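Local coordinates for 14-3-3 protein (Cryptosporidium parvum, PDB 3EFZ), which probably binds phosphoserine-containing partner proteins, as other members of the 14-3-3 family do, and so takes part in cell regulation, at residues Arg79-Ser84 with Arg111-Ser116; Ser136-Arg141 with Leu179-Ser184; Leu205-Leu210 with Glu214-Phe219; Ala226-Arg231 with Glu235-Asn240. All coordinates share one frame; numbering follows the deposited sequence.

Contact 1 of 4, residues Arg79-Ser84 with Arg111-Ser116; sequences RNSLKS and RDFEES
Leu-82 lays its forked end against the root of the Phe-113 side chain. CD1 comes within 3.9 Å of Phe-113 CB, while CD2 lies at an oblique angle to the ring, 4.1 Å from Phe-113 CD2. The same CD1 also reaches the aliphatic part of Glu-114, ending 3.8 Å from its CG. Along the CD2-CE2 side of the ring, Ser-81 meets the edge close to the ring plane, with OG 3.3 Å from Phe-113 CE2. The chi1 of 76° sets that oxygen between its own backbone N and carbonyl carbon, where it also hydrogen-bonds to Ile-78 O one helical turn back. Leu-82 sits at the break between helices 63-81 and 83-87, and from there it packs on helix 100-131, which carries Phe-113 and Glu-114. Further out, Phe-113 of the second subunit meets this Phe-113 ring, their planes at about 45°. Arg-79, predicted to contact the phosphoserine of a partner protein, starts out away from segment 111-116 and forms a salt bridge with Glu-157. Apolar branches thus do the holding here, and the serine hydroxyl, its polar need met within its own helix, can sit against an aromatic edge at little cost.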
# COMPACT_ATOMS: atom_id res chain seq x y z
N ARG B 79 -6.75 -3.75 -3.69
CA ARG B 79 -7.25 -5.03 -4.19
C ARG B 79 -6.91 -6.20 -3.25
O ARG B 79 -7.74 -7.07 -3.05
CB ARG B 79 -6.73 -5.27 -5.60
CG ARG B 79 -7.17 -6.57 -6.26
CD ARG B 79 -6.56 -6.59 -7.62
NE ARG B 79 -6.78 -7.84 -8.34
CZ ARG B 79 -5.91 -8.83 -8.42
NH1 ARG B 79 -4.73 -8.75 -7.82
NH2 ARG B 79 -6.23 -9.91 -9.13
N ASN B 80 -5.70 -6.21 -2.68
CA ASN B 80 -5.25 -7.29 -1.82
C ASN B 80 -6.10 -7.39 -0.55
O ASN B 80 -6.46 -8.49 -0.13
CB ASN B 80 -3.77 -7.12 -1.45
CG ASN B 80 -3.26 -8.24 -0.55
OD1 ASN B 80 -2.96 -9.33 -1.02
ND2 ASN B 80 -3.13 -7.97 0.75
N SER B 81 -6.45 -6.24 0.03
CA SER B 81 -7.23 -6.17 1.27
C SER B 81 -8.65 -6.74 1.11
O SER B 81 -9.31 -7.09 2.11
CB SER B 81 -7.27 -4.73 1.80
OG SER B 81 -8.18 -3.93 1.07
N LEU B 82 -9.11 -6.81 -0.13
CA LEU B 82 -10.46 -7.25 -0.42
C LEU B 82 -10.58 -8.70 -0.83
O LEU B 82 -11.68 -9.16 -1.12
CB LEU B 82 -11.05 -6.41 -1.54
CG LEU B 82 -11.27 -4.92 -1.37
CD1 LEU B 82 -11.76 -4.38 -2.71
CD2 LEU B 82 -12.26 -4.62 -0.22
N LYS B 83 -9.48 -9.44 -0.88
CA LYS B 83 -9.55 -10.78 -1.48
C LYS B 83 -10.49 -11.76 -0.75
O LYS B 83 -11.24 -12.49 -1.41
CB LYS B 83 -8.16 -11.37 -1.77
CG LYS B 83 -7.27 -11.55 -0.55
CD LYS B 83 -5.80 -11.79 -0.96
CE LYS B 83 -4.86 -11.63 0.24
NZ LYS B 83 -3.46 -11.98 -0.16
N SER B 84 -10.45 -11.80 0.58
CA SER B 84 -11.40 -12.64 1.34
C SER B 84 -12.82 -12.11 1.29
O SER B 84 -13.77 -12.89 1.35
CB SER B 84 -10.98 -12.81 2.79
OG SER B 84 -9.68 -13.35 2.90
N ARG B 111 -17.33 -1.37 -1.60
CA ARG B 111 -17.83 -0.39 -2.57
C ARG B 111 -16.87 0.80 -2.69
O ARG B 111 -16.48 1.18 -3.80
CB ARG B 111 -19.20 0.09 -2.10
CG ARG B 111 -20.07 0.78 -3.12
CD ARG B 111 -21.44 1.01 -2.50
NE ARG B 111 -22.26 -0.21 -2.50
CZ ARG B 111 -22.61 -0.92 -1.43
NH1 ARG B 111 -22.25 -0.55 -0.20
NH2 ARG B 111 -23.34 -2.02 -1.60
N ASP B 112 -16.50 1.37 -1.55
CA ASP B 112 -15.53 2.45 -1.48
C ASP B 112 -14.16 2.06 -2.03
O ASP B 112 -13.54 2.83 -2.74
CB ASP B 112 -15.34 2.89 -0.03
CG ASP B 112 -16.54 3.62 0.53
OD1 ASP B 112 -17.50 3.92 -0.23
OD2 ASP B 112 -16.51 3.91 1.75
N PHE B 113 -13.69 0.88 -1.68
CA PHE B 113 -12.35 0.43 -2.05
C PHE B 113 -12.30 0.15 -3.54
O PHE B 113 -11.32 0.45 -4.21
CB PHE B 113 -11.95 -0.80 -1.22
CG PHE B 113 -11.27 -0.48 0.10
CD1 PHE B 113 -11.73 0.55 0.93
CD2 PHE B 113 -10.16 -1.22 0.51
CE1 PHE B 113 -11.08 0.85 2.13
CE2 PHE B 113 -9.50 -0.95 1.72
CZ PHE B 113 -9.97 0.08 2.54
N GLU B 114 -13.38 -0.42 -4.06
CA GLU B 114 -13.52 -0.67 -5.48
C GLU B 114 -13.69 0.62 -6.30
O GLU B 114 -13.13 0.70 -7.38
CB GLU B 114 -14.63 -1.71 -5.79
CG GLU B 114 -14.32 -3.09 -5.17
CD GLU B 114 -15.04 -4.26 -5.81
OE1 GLU B 114 -16.27 -4.19 -6.04
OE2 GLU B 114 -14.37 -5.29 -6.06
N GLU B 115 -14.44 1.61 -5.79
CA GLU B 115 -14.52 2.95 -6.41
C GLU B 115 -13.09 3.49 -6.57
O GLU B 115 -12.71 3.93 -7.64
CB GLU B 115 -15.43 3.93 -5.61
CG GLU B 115 -16.96 3.78 -5.89
CD GLU B 115 -17.93 4.47 -4.87
OE1 GLU B 115 -19.18 4.43 -5.11
OE2 GLU B 115 -17.48 5.04 -3.83
N SER B 116 -12.29 3.39 -5.51
CA SER B 116 -10.88 3.80 -5.49
C SER B 116 -9.99 3.08 -6.51
O SER B 116 -9.22 3.73 -7.22
CB SER B 116 -10.31 3.66 -4.07
OG SER B 116 -10.74 4.74 -3.28

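Contact 2 of 4, residues Ser136-Arg141 with Leu179-Ser184; sequences SEEGAR and LQRERS
Arg-181 pushes one end of its guanidinium onto the flank of Arg-141, and this is the close-packed part of the contact. Its NH1 lies 3.7 Å from Arg-141 CD and equally near Arg-141 CB, so it is the aliphatic stem of one arginine that receives the head of the other. Both stems run extended from CG to NE, crossing at a slant, and the two guanidinium planes differ by 55°. The charged tips stay apart: Arg-141 NH1 and Arg-181 NH1 are separated by 4.6 Å, and Arg-141 turns its NE back to the carbonyl oxygen of Tyr-135. Inward, the Arg-181 side chain also touches Ala-142 and Ile-145 of helix 138-158.

The looser side is wet. One water lies in the plane of the Arg-181 guanidinium, accepts from NH1 and donates both to Glu-138 O at 2.6 Å and to Glu-138 OE2 at 2.9 Å. Glu-138 folds back over its own helix turn (chi2 -77°), which places carboxylate and carbonyl round the same water; directly, OE2 is 4.3 Å from Arg-181 NH1, beyond a salt bridge. A second in-plane water accepts a hydrogen bond from Arg-181 NH2 at 2.7 Å and a weak one from Arg-141 NH1. The contact lies at the open end of an antiparallel pair, the start of helix 138-158 against the last part of helix 161-185, within the all-helical 14-3-3 fold.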
# COMPACT_ATOMS: atom_id res chain seq x y z
N SER B 136 12.65 5.76 -23.81
CA SER B 136 13.25 5.35 -25.10
C SER B 136 13.58 3.85 -25.09
O SER B 136 13.69 3.23 -26.15
CB SER B 136 14.45 6.21 -25.49
OG SER B 136 15.49 6.17 -24.52
N GLU B 137 13.70 3.29 -23.90
CA GLU B 137 14.02 1.89 -23.74
C GLU B 137 12.79 1.04 -24.07
O GLU B 137 11.70 1.26 -23.54
CB GLU B 137 14.56 1.59 -22.32
CG GLU B 137 14.14 2.59 -21.23
CD GLU B 137 14.95 3.89 -21.24
OE1 GLU B 137 14.41 4.93 -21.67
OE2 GLU B 137 16.13 3.86 -20.81
N GLU B 138 12.97 0.08 -24.96
CA GLU B 138 11.84 -0.73 -25.46
C GLU B 138 11.20 -1.64 -24.39
O GLU B 138 9.97 -1.84 -24.38
CB GLU B 138 12.24 -1.53 -26.71
CG GLU B 138 12.77 -0.68 -27.89
CD GLU B 138 11.69 0.07 -28.71
OE1 GLU B 138 12.05 0.62 -29.79
OE2 GLU B 138 10.50 0.12 -28.30
N GLY B 139 12.06 -2.18 -23.52
CA GLY B 139 11.62 -2.93 -22.35
C GLY B 139 10.72 -2.13 -21.42
O GLY B 139 9.70 -2.64 -20.98
N ALA B 140 11.09 -0.88 -21.13
CA ALA B 140 10.29 0.00 -20.26
C ALA B 140 8.91 0.35 -20.81
O ALA B 140 7.96 0.54 -20.04
CB ALA B 140 11.06 1.27 -19.95
N ARG B 141 8.80 0.49 -22.14
CA ARG B 141 7.51 0.76 -22.78
C ARG B 141 6.60 -0.45 -22.66
O ARG B 141 5.43 -0.30 -22.36
CB ARG B 141 7.67 1.15 -24.25
CG ARG B 141 8.15 2.56 -24.44
CD ARG B 141 8.12 2.93 -25.92
NE ARG B 141 8.78 4.20 -26.18
CZ ARG B 141 8.83 4.79 -27.37
NH1 ARG B 141 8.23 4.25 -28.44
NH2 ARG B 141 9.48 5.94 -27.49
N LEU B 179 3.51 -8.22 -25.01
CA LEU B 179 4.14 -9.46 -25.49
C LEU B 179 4.84 -9.33 -26.85
O LEU B 179 5.97 -9.81 -27.02
CB LEU B 179 3.13 -10.63 -25.53
CG LEU B 179 2.64 -11.22 -24.20
CD1 LEU B 179 1.40 -12.11 -24.41
CD2 LEU B 179 3.74 -11.99 -23.50
N GLN B 180 4.16 -8.70 -27.81
CA GLN B 180 4.74 -8.48 -29.14
C GLN B 180 6.00 -7.59 -29.07
O GLN B 180 7.00 -7.87 -29.74
CB GLN B 180 3.71 -7.91 -30.13
CG GLN B 180 4.28 -7.53 -31.53
CD GLN B 180 5.22 -8.59 -32.10
OE1 GLN B 180 4.83 -9.73 -32.37
NE2 GLN B 180 6.49 -8.21 -32.29
N ARG B 181 5.94 -6.54 -28.26
CA ARG B 181 7.11 -5.69 -28.03
C ARG B 181 8.26 -6.45 -27.36
O ARG B 181 9.41 -6.33 -27.76
CB ARG B 181 6.73 -4.46 -27.21
CG ARG B 181 5.92 -3.43 -27.95
CD ARG B 181 5.33 -2.46 -26.94
NE ARG B 181 4.54 -1.39 -27.55
CZ ARG B 181 5.00 -0.16 -27.79
NH1 ARG B 181 6.26 0.19 -27.52
NH2 ARG B 181 4.18 0.73 -28.32
N GLU B 182 7.93 -7.27 -26.36
CA GLU B 182 8.93 -8.16 -25.74
C GLU B 182 9.57 -9.15 -26.73
O GLU B 182 10.79 -9.32 -26.71
CB GLU B 182 8.34 -8.88 -24.52
CG GLU B 182 8.03 -7.88 -23.38
CD GLU B 182 6.84 -8.27 -22.52
OE1 GLU B 182 6.32 -9.39 -22.69
OE2 GLU B 182 6.41 -7.43 -21.70
N ARG B 183 8.75 -9.77 -27.58
CA ARG B 183 9.22 -10.66 -28.66
C ARG B 183 10.18 -9.97 -29.64
O ARG B 183 11.17 -10.56 -30.06
CB ARG B 183 8.03 -11.26 -29.43
CG ARG B 183 7.32 -12.41 -28.71
CD ARG B 183 6.24 -13.09 -29.57
NE ARG B 183 4.89 -12.78 -29.09
CZ ARG B 183 3.99 -12.03 -29.73
NH1 ARG B 183 4.28 -11.51 -30.92
NH2 ARG B 183 2.80 -11.80 -29.19
N SER B 184 9.87 -8.72 -29.97
CA SER B 184 10.64 -7.91 -30.92
C SER B 184 11.98 -7.42 -30.37
O SER B 184 13.00 -7.44 -31.08
CB SER B 184 9.82 -6.68 -31.32
OG SER B 184 8.77 -7.02 -32.19
O HOH W 1 8.83 -1.67 -26.71
O HOH W 2 5.48 3.07 -28.93

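Contact 3 of 4, residues Leu205-Leu210 with Glu214-Phe219; sequences LKYDLL and EGAMKF
The ammonium NZ of Lys-206 is gripped by two aromatic rings, Phe-219 across the contact and Tyr-202 one turn earlier on its own helix. With Phe-219 this is a cation-pi contact, NZ standing 4.3 Å from the ring centroid and 22° off the normal. The setting is an antiparallel alpha-alpha hairpin of the 14-3-3 fold, in which helix 193-207 ends, the chain turns, and helix 213-228 runs back along it. The lysine stem matters as much as its charge: CE lies over the middle of the Phe-219 face, 3.6 Å from the centroid, in a CH-pi contact. A bend at the last torsion (chi4 -81°) folds NZ over the ring after the otherwise extended stem has arrived across it at about a right angle. Phe-219 is steadied in turn by Tyr-202, which meets it edge-to-face.

Nearer the turn, Ala-216 provides the close spacing between the helices. Its CB lies 3.5 Å from Tyr-207 N and also touches the CB atoms of Tyr-207 and Lys-206, so the small methyl lets the backbones approach to 5.1 Å between the CA atoms of Tyr-207 and Ala-216. Met-217, packed on Val-252 and Trp-255 of helix 239-256, links this hairpin to the last helix. Its doubly bent chain carries the sulfur to the Tyr-207 ring in a Met-aromatic contact made at the edge, SD 4.0 Å from Tyr-207 CD1.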
# COMPACT_ATOMS: atom_id res chain seq x y z
N LEU B 205 -5.63 -13.68 -16.66
CA LEU B 205 -6.79 -13.12 -17.34
C LEU B 205 -7.60 -14.20 -18.04
O LEU B 205 -8.83 -14.21 -17.94
CB LEU B 205 -6.38 -12.05 -18.36
CG LEU B 205 -7.46 -11.27 -19.12
CD1 LEU B 205 -8.20 -10.27 -18.20
CD2 LEU B 205 -6.82 -10.54 -20.31
N LYS B 206 -6.90 -15.10 -18.74
CA LYS B 206 -7.51 -16.21 -19.46
C LYS B 206 -8.20 -17.19 -18.52
O LYS B 206 -9.33 -17.62 -18.77
CB LYS B 206 -6.47 -16.98 -20.29
CG LYS B 206 -5.90 -16.24 -21.49
CD LYS B 206 -4.73 -17.03 -22.06
CE LYS B 206 -4.02 -16.25 -23.16
NZ LYS B 206 -4.68 -16.34 -24.48
N TYR B 207 -7.50 -17.56 -17.45
CA TYR B 207 -8.01 -18.50 -16.47
C TYR B 207 -9.26 -17.94 -15.79
O TYR B 207 -10.31 -18.55 -15.85
CB TYR B 207 -6.92 -18.86 -15.44
CG TYR B 207 -7.32 -19.95 -14.45
CD1 TYR B 207 -6.85 -21.26 -14.59
CD2 TYR B 207 -8.16 -19.66 -13.36
CE1 TYR B 207 -7.21 -22.25 -13.67
CE2 TYR B 207 -8.52 -20.64 -12.45
CZ TYR B 207 -8.05 -21.94 -12.61
OH TYR B 207 -8.42 -22.90 -11.70
N ASP B 208 -9.13 -16.78 -15.15
CA ASP B 208 -10.22 -16.26 -14.34
C ASP B 208 -11.26 -15.53 -15.20
O ASP B 208 -12.27 -16.14 -15.59
CB ASP B 208 -9.68 -15.39 -13.19
CG ASP B 208 -10.72 -15.10 -12.13
OD1 ASP B 208 -11.90 -15.49 -12.32
OD2 ASP B 208 -10.37 -14.46 -11.10
N LEU B 209 -10.97 -14.27 -15.53
CA LEU B 209 -11.91 -13.38 -16.23
C LEU B 209 -12.48 -13.90 -17.55
O LEU B 209 -13.66 -13.69 -17.84
CB LEU B 209 -11.29 -11.99 -16.46
CG LEU B 209 -11.24 -10.94 -15.34
CD1 LEU B 209 -12.57 -10.87 -14.58
CD2 LEU B 209 -10.06 -11.15 -14.40
N LEU B 210 -11.65 -14.56 -18.36
CA LEU B 210 -12.07 -15.07 -19.66
C LEU B 210 -12.78 -16.42 -19.53
O LEU B 210 -13.39 -16.91 -20.49
CB LEU B 210 -10.89 -15.14 -20.64
CG LEU B 210 -10.48 -13.79 -21.26
CD1 LEU B 210 -9.02 -13.75 -21.69
CD2 LEU B 210 -11.40 -13.46 -22.44
N GLU B 214 -8.47 -24.10 -19.40
CA GLU B 214 -7.72 -25.01 -20.26
C GLU B 214 -6.88 -24.23 -21.28
O GLU B 214 -5.69 -24.51 -21.45
CB GLU B 214 -8.66 -26.00 -20.96
CG GLU B 214 -7.95 -27.15 -21.67
CD GLU B 214 -8.88 -28.25 -22.15
OE1 GLU B 214 -8.49 -28.99 -23.09
OE2 GLU B 214 -10.00 -28.40 -21.60
N GLY B 215 -7.50 -23.24 -21.91
CA GLY B 215 -6.79 -22.33 -22.82
C GLY B 215 -5.65 -21.64 -22.10
O GLY B 215 -4.57 -21.46 -22.65
N ALA B 216 -5.91 -21.26 -20.84
CA ALA B 216 -4.91 -20.67 -19.95
C ALA B 216 -3.72 -21.60 -19.70
O ALA B 216 -2.55 -21.17 -19.77
CB ALA B 216 -5.57 -20.27 -18.62
N MET B 217 -4.00 -22.86 -19.40
CA MET B 217 -2.94 -23.80 -19.08
C MET B 217 -2.12 -24.23 -20.29
O MET B 217 -0.90 -24.38 -20.17
CB MET B 217 -3.46 -24.98 -18.27
CG MET B 217 -3.16 -24.86 -16.77
SD MET B 217 -3.76 -23.40 -15.87
CE MET B 217 -2.37 -22.26 -15.87
N LYS B 218 -2.77 -24.40 -21.44
CA LYS B 218 -2.05 -24.61 -22.70
C LYS B 218 -1.13 -23.43 -23.02
O LYS B 218 0.01 -23.61 -23.46
CB LYS B 218 -3.03 -24.83 -23.85
CG LYS B 218 -3.60 -26.23 -23.91
CD LYS B 218 -4.63 -26.34 -25.02
CE LYS B 218 -5.32 -27.70 -24.99
NZ LYS B 218 -6.55 -27.69 -25.84
N PHE B 219 -1.63 -22.22 -22.78
CA PHE B 219 -0.87 -20.99 -23.01
C PHE B 219 0.38 -20.97 -22.13
O PHE B 219 1.48 -20.67 -22.61
CB PHE B 219 -1.76 -19.75 -22.76
CG PHE B 219 -1.13 -18.44 -23.17
CD1 PHE B 219 -0.63 -17.57 -22.20
CD2 PHE B 219 -1.02 -18.08 -24.51
CE1 PHE B 219 -0.03 -16.34 -22.55
CE2 PHE B 219 -0.42 -16.86 -24.89
CZ PHE B 219 0.08 -15.98 -23.90

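Contact 4 of 4, residues Ala226-Arg231 with Glu235-Asn240; sequences AAENSR and EQFSEN
The guanidinium of Arg-231 lies flat on one face of the Phe-237 ring, with centres 3.9 Å apart and planes only 18° from parallel, a stacked cation-pi pair. Two torsions bring it there. CG stands between the backbone N and the carbonyl carbon (chi1 89°), and the chain then kinks at chi3, so that the stem skirts the ring and the flat head folds over it. Phe-237, its CG beside the backbone N, reaches back from the far side of the loop that joins helices 213-228 and 239-256 to offer that face.

Two bonds in the guanidinium plane fix the rotation of the head. On one side NH2 donates to Glu-235 O at 2.8 Å, almost straight along the carbonyl direction. On another, NH1 forms a salt bridge to Glu-228 OE2 at 2.6 Å, using the syn lone pair of the carboxylate; NE adds a weak bond to the same oxygen. Glu-228 starts out pointing away from 235-240 and has to curl round to make this bridge, while its other oxygen pairs with Arg-249.

The ring edge faces backbone oxygens: Phe-237 CZ is 3.2 Å from Ala-227 O and equally close to Ser-230 O, favourable for the faintly positive rim of an aromatic ring. Glu-235 also lies along the arginine stem, its OE1 3.3 Å from Arg-231 CB. The whole cluster bridges the end of helix 213-228 and the start of helix 239-256, where Ser-238 is the N-cap, with Phe-237 also resting on Glu-242 and Leu-245 of that last helix.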
# COMPACT_ATOMS: atom_id res chain seq x y z
N ALA B 226 8.79 -23.15 -24.42
CA ALA B 226 9.54 -22.18 -25.22
C ALA B 226 10.74 -21.64 -24.43
O ALA B 226 11.82 -21.44 -25.00
CB ALA B 226 8.63 -21.05 -25.68
N ALA B 227 10.53 -21.42 -23.13
CA ALA B 227 11.59 -20.91 -22.24
C ALA B 227 12.69 -21.93 -22.03
O ALA B 227 13.86 -21.59 -22.06
CB ALA B 227 11.01 -20.49 -20.91
N GLU B 228 12.28 -23.18 -21.82
CA GLU B 228 13.19 -24.30 -21.59
C GLU B 228 14.03 -24.60 -22.84
O GLU B 228 15.22 -24.93 -22.74
CB GLU B 228 12.38 -25.53 -21.14
CG GLU B 228 13.05 -26.40 -20.08
CD GLU B 228 13.39 -25.64 -18.80
OE1 GLU B 228 12.48 -25.37 -17.99
OE2 GLU B 228 14.57 -25.33 -18.61
N ASN B 229 13.42 -24.47 -24.01
CA ASN B 229 14.13 -24.61 -25.27
C ASN B 229 14.96 -23.36 -25.63
O ASN B 229 15.49 -23.25 -26.74
CB ASN B 229 13.18 -25.04 -26.41
CG ASN B 229 12.71 -26.49 -26.27
OD1 ASN B 229 11.91 -26.82 -25.39
ND2 ASN B 229 13.22 -27.36 -27.14
N SER B 230 15.03 -22.41 -24.69
CA SER B 230 16.05 -21.35 -24.67
C SER B 230 17.10 -21.79 -23.66
O SER B 230 16.79 -22.51 -22.72
CB SER B 230 15.45 -20.03 -24.22
OG SER B 230 14.65 -19.47 -25.24
N ARG B 231 18.34 -21.36 -23.84
CA ARG B 231 19.49 -22.00 -23.17
C ARG B 231 19.84 -23.28 -23.90
O ARG B 231 19.85 -23.30 -25.13
CB ARG B 231 19.27 -22.26 -21.65
CG ARG B 231 18.64 -23.61 -21.25
CD ARG B 231 18.90 -23.91 -19.77
NE ARG B 231 17.67 -24.17 -19.02
CZ ARG B 231 17.42 -23.69 -17.80
NH1 ARG B 231 16.27 -23.97 -17.20
NH2 ARG B 231 18.30 -22.92 -17.18
N GLU B 235 23.00 -23.18 -19.41
CA GLU B 235 23.02 -21.80 -18.95
C GLU B 235 22.01 -21.58 -17.83
O GLU B 235 20.93 -22.17 -17.85
CB GLU B 235 22.70 -20.87 -20.13
CG GLU B 235 22.18 -19.48 -19.80
CD GLU B 235 21.21 -18.95 -20.85
OE1 GLU B 235 21.10 -19.57 -21.94
OE2 GLU B 235 20.56 -17.92 -20.59
N GLN B 236 22.38 -20.75 -16.86
CA GLN B 236 21.48 -20.38 -15.78
C GLN B 236 20.60 -19.18 -16.16
O GLN B 236 21.09 -18.16 -16.64
CB GLN B 236 22.26 -20.09 -14.49
CG GLN B 236 21.37 -19.93 -13.26
CD GLN B 236 22.15 -19.97 -11.95
OE1 GLN B 236 23.31 -19.55 -11.88
NE2 GLN B 236 21.50 -20.48 -10.90
N PHE B 237 19.30 -19.35 -15.97
CA PHE B 237 18.34 -18.28 -16.13
C PHE B 237 18.37 -17.38 -14.89
O PHE B 237 18.88 -17.78 -13.83
CB PHE B 237 16.93 -18.85 -16.33
CG PHE B 237 16.71 -19.48 -17.68
CD1 PHE B 237 15.71 -20.44 -17.86
CD2 PHE B 237 17.50 -19.12 -18.77
CE1 PHE B 237 15.50 -21.03 -19.11
CE2 PHE B 237 17.30 -19.71 -20.01
CZ PHE B 237 16.29 -20.67 -20.18
N SER B 238 17.83 -16.17 -15.02
CA SER B 238 17.75 -15.25 -13.88
C SER B 238 16.89 -15.87 -12.80
O SER B 238 16.06 -16.76 -13.06
CB SER B 238 17.22 -13.88 -14.30
OG SER B 238 15.82 -13.93 -14.54
N GLU B 239 17.11 -15.43 -11.57
CA GLU B 239 16.33 -15.87 -10.43
C GLU B 239 14.84 -15.58 -10.63
O GLU B 239 13.98 -16.42 -10.32
CB GLU B 239 16.86 -15.19 -9.17
CG GLU B 239 15.97 -15.33 -7.97
CD GLU B 239 16.24 -14.26 -6.96
OE1 GLU B 239 17.31 -14.34 -6.30
OE2 GLU B 239 15.40 -13.33 -6.82
N ASN B 240 14.54 -14.41 -11.18
CA ASN B 240 13.15 -14.04 -11.45
C ASN B 240 12.50 -14.85 -12.55
O ASN B 240 11.30 -15.11 -12.49
CB ASN B 240 13.01 -12.54 -11.71
CG ASN B 240 12.85 -11.76 -10.43
OD1 ASN B 240 12.18 -12.20 -9.49
ND2 ASN B 240 13.49 -10.60 -10.36

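Contacts 1 to 4 follow one another along the chain, each closing before the next opens, and together they sample the helical array from helix 63-81 to helix 239-256. Contact 1 lies on the opposite side of the chain's centre from contacts 2 and 4, with centres about 31 and 36 Å away. Contacts 2 and 3 touch directly, Leu-179 CD1 packing 4.1 Å from Phe-219 CZ. Contacts 3 and 4 share helix 213-228, one near each end. Contact 1 includes Arg-79, a predicted phosphoserine-binding residue, and touches the second subunit; contact 3 lies near that predicted site, the Lys-206 side chain about 9 Å from that of Arg-153, while contacts 2 and 4 join helices well away from it.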